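Local coordinates for protein short chain dehydrogenase (Mycobacterium smegmatis, PDB 3UCX) that is probably an oxidoreductase of the short-chain dehydrogenase/reductase family, although its substrate and reaction are not established, at residues Leu8-Lys12 / Leu240-Leu246; Thr132-Glu136 / Leu178-Ile183. One frame throughout, in Å; residues are numbered along the deposited sequence.

In the fold
Contacts 1 and 2 join loops and helix ends in the Rossmann-type fold of the short-chain dehydrogenases. Contact 1 pairs the lead-in to the first strand, 13-17, with the end of helix 232-243, which precedes the last strand, 254-257. Contact 2 sets helix 132-138 against the end of helix 158-179 and the turn into strand 184-190, and is nested within the chain loop that contact 1 closes. Their centres lie 16 Å apart and their nearest atoms about 9 Å, without touching. Both reach the second subunit. The 2-(2-methoxyethoxy)ethanol pocket, lined by P104, A155 and K156, draws on residues of neither contact.

Contact 1 of 2, residues Leu8-Lys12 / Leu240-Leu246; sequences LLTDK and LFMASDL
L8 carries the most buried surface, its two methyl groups reaching different parts of segment 240-246. CD1 of L8 lies against CB of L240, 4.2 Å away, while CD2 of L8 comes up to S244 OG and presses on CD1 of L246 at 3.3 Å, closer than usual for two carbons; the side chains of L8 and L246 cross at about a right angle. L9 comes in with its end instead of its base. With chi1 at -59°, CG of L9 stands anti to the carbonyl carbon, and beyond it L9 CD1 reaches CG of L240 (4.2 Å) and L9 CD2 the CA of S244 (4.1 Å) and the methyl of A243. This places the lead-in to strand 13-17, the first strand of the Rossmann-type sheet, against the end of helix 232-243. The same apolar patch continues onto helix 23-33, where C31 touches both L9 and L240. S244, just past the helix, turns its hydroxyl back to donate from OG to F241 O at 2.8 Å, an acceptor shared with the amide of S244. One residue away from L240, the F241 ring stacks on F241 of a second subunit. A type II turn from L9 to K12, closed by K12 N to L9 O, brings K12 back to the same helix end. In one of its two modelled conformers K12 bends at chi4 (145°) and its NZ meets D245 OD2 at 2.7 Å, from well above the carboxylate plane. In this conformer the ammonium also donates to two waters: one, which takes the amide hydrogen of D245 as well, donates to L8 O at 2.6 Å, and the other donates to A243 O at the helix end.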
# COMPACT_ATOMS: atom_id res chain seq x y z
N LEU A 8 -25.64 -16.53 10.30
CA LEU A 8 -24.87 -15.26 10.27
C LEU A 8 -25.76 -14.01 10.12
O LEU A 8 -25.38 -12.93 10.58
CB LEU A 8 -23.85 -15.24 9.14
CG LEU A 8 -22.42 -15.72 9.38
CD1 LEU A 8 -21.61 -15.65 8.09
CD2 LEU A 8 -21.77 -14.90 10.48
N LEU A 9 -26.91 -14.15 9.46
CA LEU A 9 -27.73 -13.00 9.07
C LEU A 9 -29.18 -13.15 9.48
O LEU A 9 -30.09 -12.60 8.84
CB LEU A 9 -27.62 -12.78 7.55
CG LEU A 9 -26.23 -12.52 6.97
CD1 LEU A 9 -26.32 -12.50 5.46
CD2 LEU A 9 -25.63 -11.20 7.48
N THR A 10 -29.40 -13.89 10.57
CA THR A 10 -30.74 -14.20 11.03
C THR A 10 -31.56 -12.94 11.24
O THR A 10 -31.13 -12.02 11.94
CB THR A 10 -30.71 -14.97 12.36
OG1 THR A 10 -30.06 -16.24 12.17
CG2 THR A 10 -32.12 -15.18 12.86
N ASP A 11 -32.72 -12.92 10.59
CA ASP A 11 -33.70 -11.83 10.60
C ASP A 11 -33.17 -10.46 10.15
O ASP A 11 -33.74 -9.43 10.49
CB ASP A 11 -34.41 -11.74 11.96
CG ASP A 11 -35.35 -12.91 12.21
OD1 ASP A 11 -35.78 -13.61 11.25
OD2 ASP A 11 -35.65 -13.14 13.39
N LYS A 12 -32.12 -10.46 9.35
CA LYS A 12 -31.62 -9.24 8.73
C LYS A 12 -32.21 -9.11 7.34
O LYS A 12 -32.56 -10.09 6.73
CB LYS A 12 -30.10 -9.29 8.67
CG LYS A 12 -29.49 -9.39 10.05
CD LYS A 12 -28.13 -8.75 10.19
CE LYS A 12 -27.85 -8.44 11.66
NZ LYS A 12 -26.42 -8.62 11.99
N LEU A 240 -20.39 -12.25 3.05
CA LEU A 240 -21.23 -12.55 4.22
C LEU A 240 -20.56 -12.19 5.54
O LEU A 240 -21.20 -11.59 6.42
CB LEU A 240 -21.67 -14.02 4.23
CG LEU A 240 -23.00 -14.29 3.51
CD1 LEU A 240 -22.95 -13.89 2.04
CD2 LEU A 240 -23.30 -15.77 3.67
N PHE A 241 -19.27 -12.53 5.69
CA PHE A 241 -18.51 -12.17 6.88
C PHE A 241 -18.54 -10.65 7.11
O PHE A 241 -18.92 -10.19 8.20
CB PHE A 241 -17.06 -12.65 6.78
CG PHE A 241 -16.15 -12.03 7.79
CD1 PHE A 241 -16.20 -12.40 9.11
CD2 PHE A 241 -15.26 -11.06 7.42
CE1 PHE A 241 -15.34 -11.83 10.05
CE2 PHE A 241 -14.41 -10.46 8.34
CZ PHE A 241 -14.46 -10.86 9.66
N MET A 242 -18.16 -9.90 6.07
CA MET A 242 -18.13 -8.43 6.15
C MET A 242 -19.51 -7.82 6.42
O MET A 242 -19.60 -6.77 7.06
CB MET A 242 -17.57 -7.85 4.86
CG MET A 242 -16.07 -7.98 4.70
SD MET A 242 -15.20 -7.05 5.99
CE MET A 242 -13.59 -6.82 5.24
N ALA A 243 -20.56 -8.47 5.92
CA ALA A 243 -21.95 -8.01 6.14
C ALA A 243 -22.45 -8.32 7.55
O ALA A 243 -23.40 -7.69 8.02
CB ALA A 243 -22.89 -8.63 5.11
N SER A 244 -21.83 -9.27 8.22
CA SER A 244 -22.30 -9.80 9.47
C SER A 244 -21.72 -9.11 10.68
O SER A 244 -20.72 -8.40 10.61
CB SER A 244 -21.93 -11.29 9.56
OG SER A 244 -20.59 -11.43 10.01
N ASP A 245 -22.29 -9.40 11.85
CA ASP A 245 -21.75 -8.91 13.12
C ASP A 245 -20.41 -9.51 13.56
O ASP A 245 -19.77 -8.96 14.47
CB ASP A 245 -22.82 -9.05 14.22
CG ASP A 245 -24.00 -8.12 14.00
OD1 ASP A 245 -23.83 -7.02 13.43
OD2 ASP A 245 -25.13 -8.49 14.38
N LEU A 246 -19.95 -10.58 12.91
CA LEU A 246 -18.58 -11.04 13.10
C LEU A 246 -17.59 -9.93 12.71
O LEU A 246 -16.46 -9.91 13.18
CB LEU A 246 -18.25 -12.29 12.26
CG LEU A 246 -18.85 -13.68 12.57
CD1 LEU A 246 -18.62 -14.63 11.40
CD2 LEU A 246 -18.23 -14.26 13.84
O HOH W 1 -24.62 -10.95 12.03
O HOH W 2 -25.05 -7.47 9.95

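Contact 2 of 2, residues Thr132-Glu136 / Leu178-Ile183; sequences TPALE and LGEKGI
E136 and K181 bring their CA atoms within 5.7 Å where helix 132-138 passes the end of helix 158-179, which closes in a Schellman motif at G182 (phi 81°) and leads into strand 184-190. The side chain of I183 fills the inner part of the contact: its CD1 packs on CB of L135 at 3.7 Å and lies equally close to the backbone N of E136, while CG1 rests 3.6 Å from L135 O. Further out, T132 offers its methyl CG2 to CE of K181 (4.2 Å), its hydroxyl being bonded back to I128 O. The E136 and K181 chains cross obliquely, CD of K181 lying 3.4 Å from CG of E136. A bend at chi4 of K181 (-102°) then carries its NZ to OE2 of E136, a 2.7 Å salt bridge reached from above the carboxylate plane. Nearby, one water donates to the carbonyls E136 O and K181 O, joining the two backbones. The chemistry is thus layered, with buried aliphatic packing beneath an ion pair on the more exposed side, whose charges probably stabilise each other.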
# COMPACT_ATOMS: atom_id res chain seq x y z
N THR A 132 -29.16 5.17 3.29
CA THR A 132 -28.49 5.68 4.49
C THR A 132 -29.47 5.82 5.67
O THR A 132 -29.13 5.41 6.79
CB THR A 132 -27.68 6.96 4.23
OG1 THR A 132 -26.52 6.64 3.45
CG2 THR A 132 -27.25 7.67 5.54
N PRO A 133 -30.69 6.35 5.43
CA PRO A 133 -31.59 6.45 6.55
C PRO A 133 -31.92 5.10 7.21
O PRO A 133 -31.93 4.98 8.45
CB PRO A 133 -32.84 7.11 5.94
CG PRO A 133 -32.28 7.97 4.86
CD PRO A 133 -31.18 7.13 4.27
N ALA A 134 -32.13 4.08 6.38
CA ALA A 134 -32.37 2.74 6.88
C ALA A 134 -31.16 2.18 7.62
O ALA A 134 -31.30 1.68 8.72
CB ALA A 134 -32.80 1.81 5.75
N LEU A 135 -29.98 2.32 7.04
CA LEU A 135 -28.74 1.84 7.67
C LEU A 135 -28.38 2.58 8.94
O LEU A 135 -27.78 1.97 9.84
CB LEU A 135 -27.59 1.92 6.67
CG LEU A 135 -27.72 0.96 5.49
CD1 LEU A 135 -26.69 1.35 4.44
CD2 LEU A 135 -27.57 -0.49 5.93
N GLU A 136 -28.76 3.86 9.06
CA GLU A 136 -28.54 4.60 10.30
C GLU A 136 -29.31 3.95 11.44
O GLU A 136 -28.78 3.80 12.54
CB GLU A 136 -28.98 6.09 10.24
CG GLU A 136 -28.23 6.95 9.27
CD GLU A 136 -28.67 8.42 9.31
OE1 GLU A 136 -29.47 8.79 10.16
OE2 GLU A 136 -28.21 9.21 8.46
N LEU A 178 -19.75 7.76 7.13
CA LEU A 178 -20.90 7.09 7.67
C LEU A 178 -20.60 6.42 9.02
O LEU A 178 -21.52 6.06 9.73
CB LEU A 178 -21.46 6.08 6.68
CG LEU A 178 -21.84 6.58 5.28
CD1 LEU A 178 -22.37 5.43 4.43
CD2 LEU A 178 -22.87 7.71 5.42
N GLY A 179 -19.32 6.30 9.39
CA GLY A 179 -18.92 5.68 10.65
C GLY A 179 -19.48 6.39 11.89
O GLY A 179 -19.78 5.75 12.88
N GLU A 180 -19.65 7.69 11.84
CA GLU A 180 -20.24 8.37 13.00
C GLU A 180 -21.71 8.03 13.22
O GLU A 180 -22.19 8.11 14.36
CB GLU A 180 -20.01 9.88 12.97
CG GLU A 180 -18.90 10.25 13.94
CD GLU A 180 -18.65 11.74 14.03
OE1 GLU A 180 -19.35 12.51 13.32
OE2 GLU A 180 -17.75 12.13 14.80
N LYS A 181 -22.38 7.56 12.18
CA LYS A 181 -23.73 7.01 12.32
C LYS A 181 -23.75 5.52 12.68
O LYS A 181 -24.81 4.93 12.79
CB LYS A 181 -24.46 7.20 11.02
CG LYS A 181 -24.60 8.64 10.60
CD LYS A 181 -25.25 8.57 9.24
CE LYS A 181 -24.88 9.69 8.33
NZ LYS A 181 -25.98 10.64 8.33
N GLY A 182 -22.57 4.93 12.86
CA GLY A 182 -22.44 3.53 13.22
C GLY A 182 -22.58 2.60 12.03
O GLY A 182 -22.77 1.39 12.23
N ILE A 183 -22.48 3.13 10.80
CA ILE A 183 -22.61 2.32 9.58
C ILE A 183 -21.20 1.89 9.14
O ILE A 183 -20.33 2.73 9.01
CB ILE A 183 -23.29 3.09 8.43
CG1 ILE A 183 -24.73 3.51 8.81
CG2 ILE A 183 -23.31 2.29 7.13
CD1 ILE A 183 -25.28 4.57 7.87
O HOH W 3 -27.07 5.61 13.61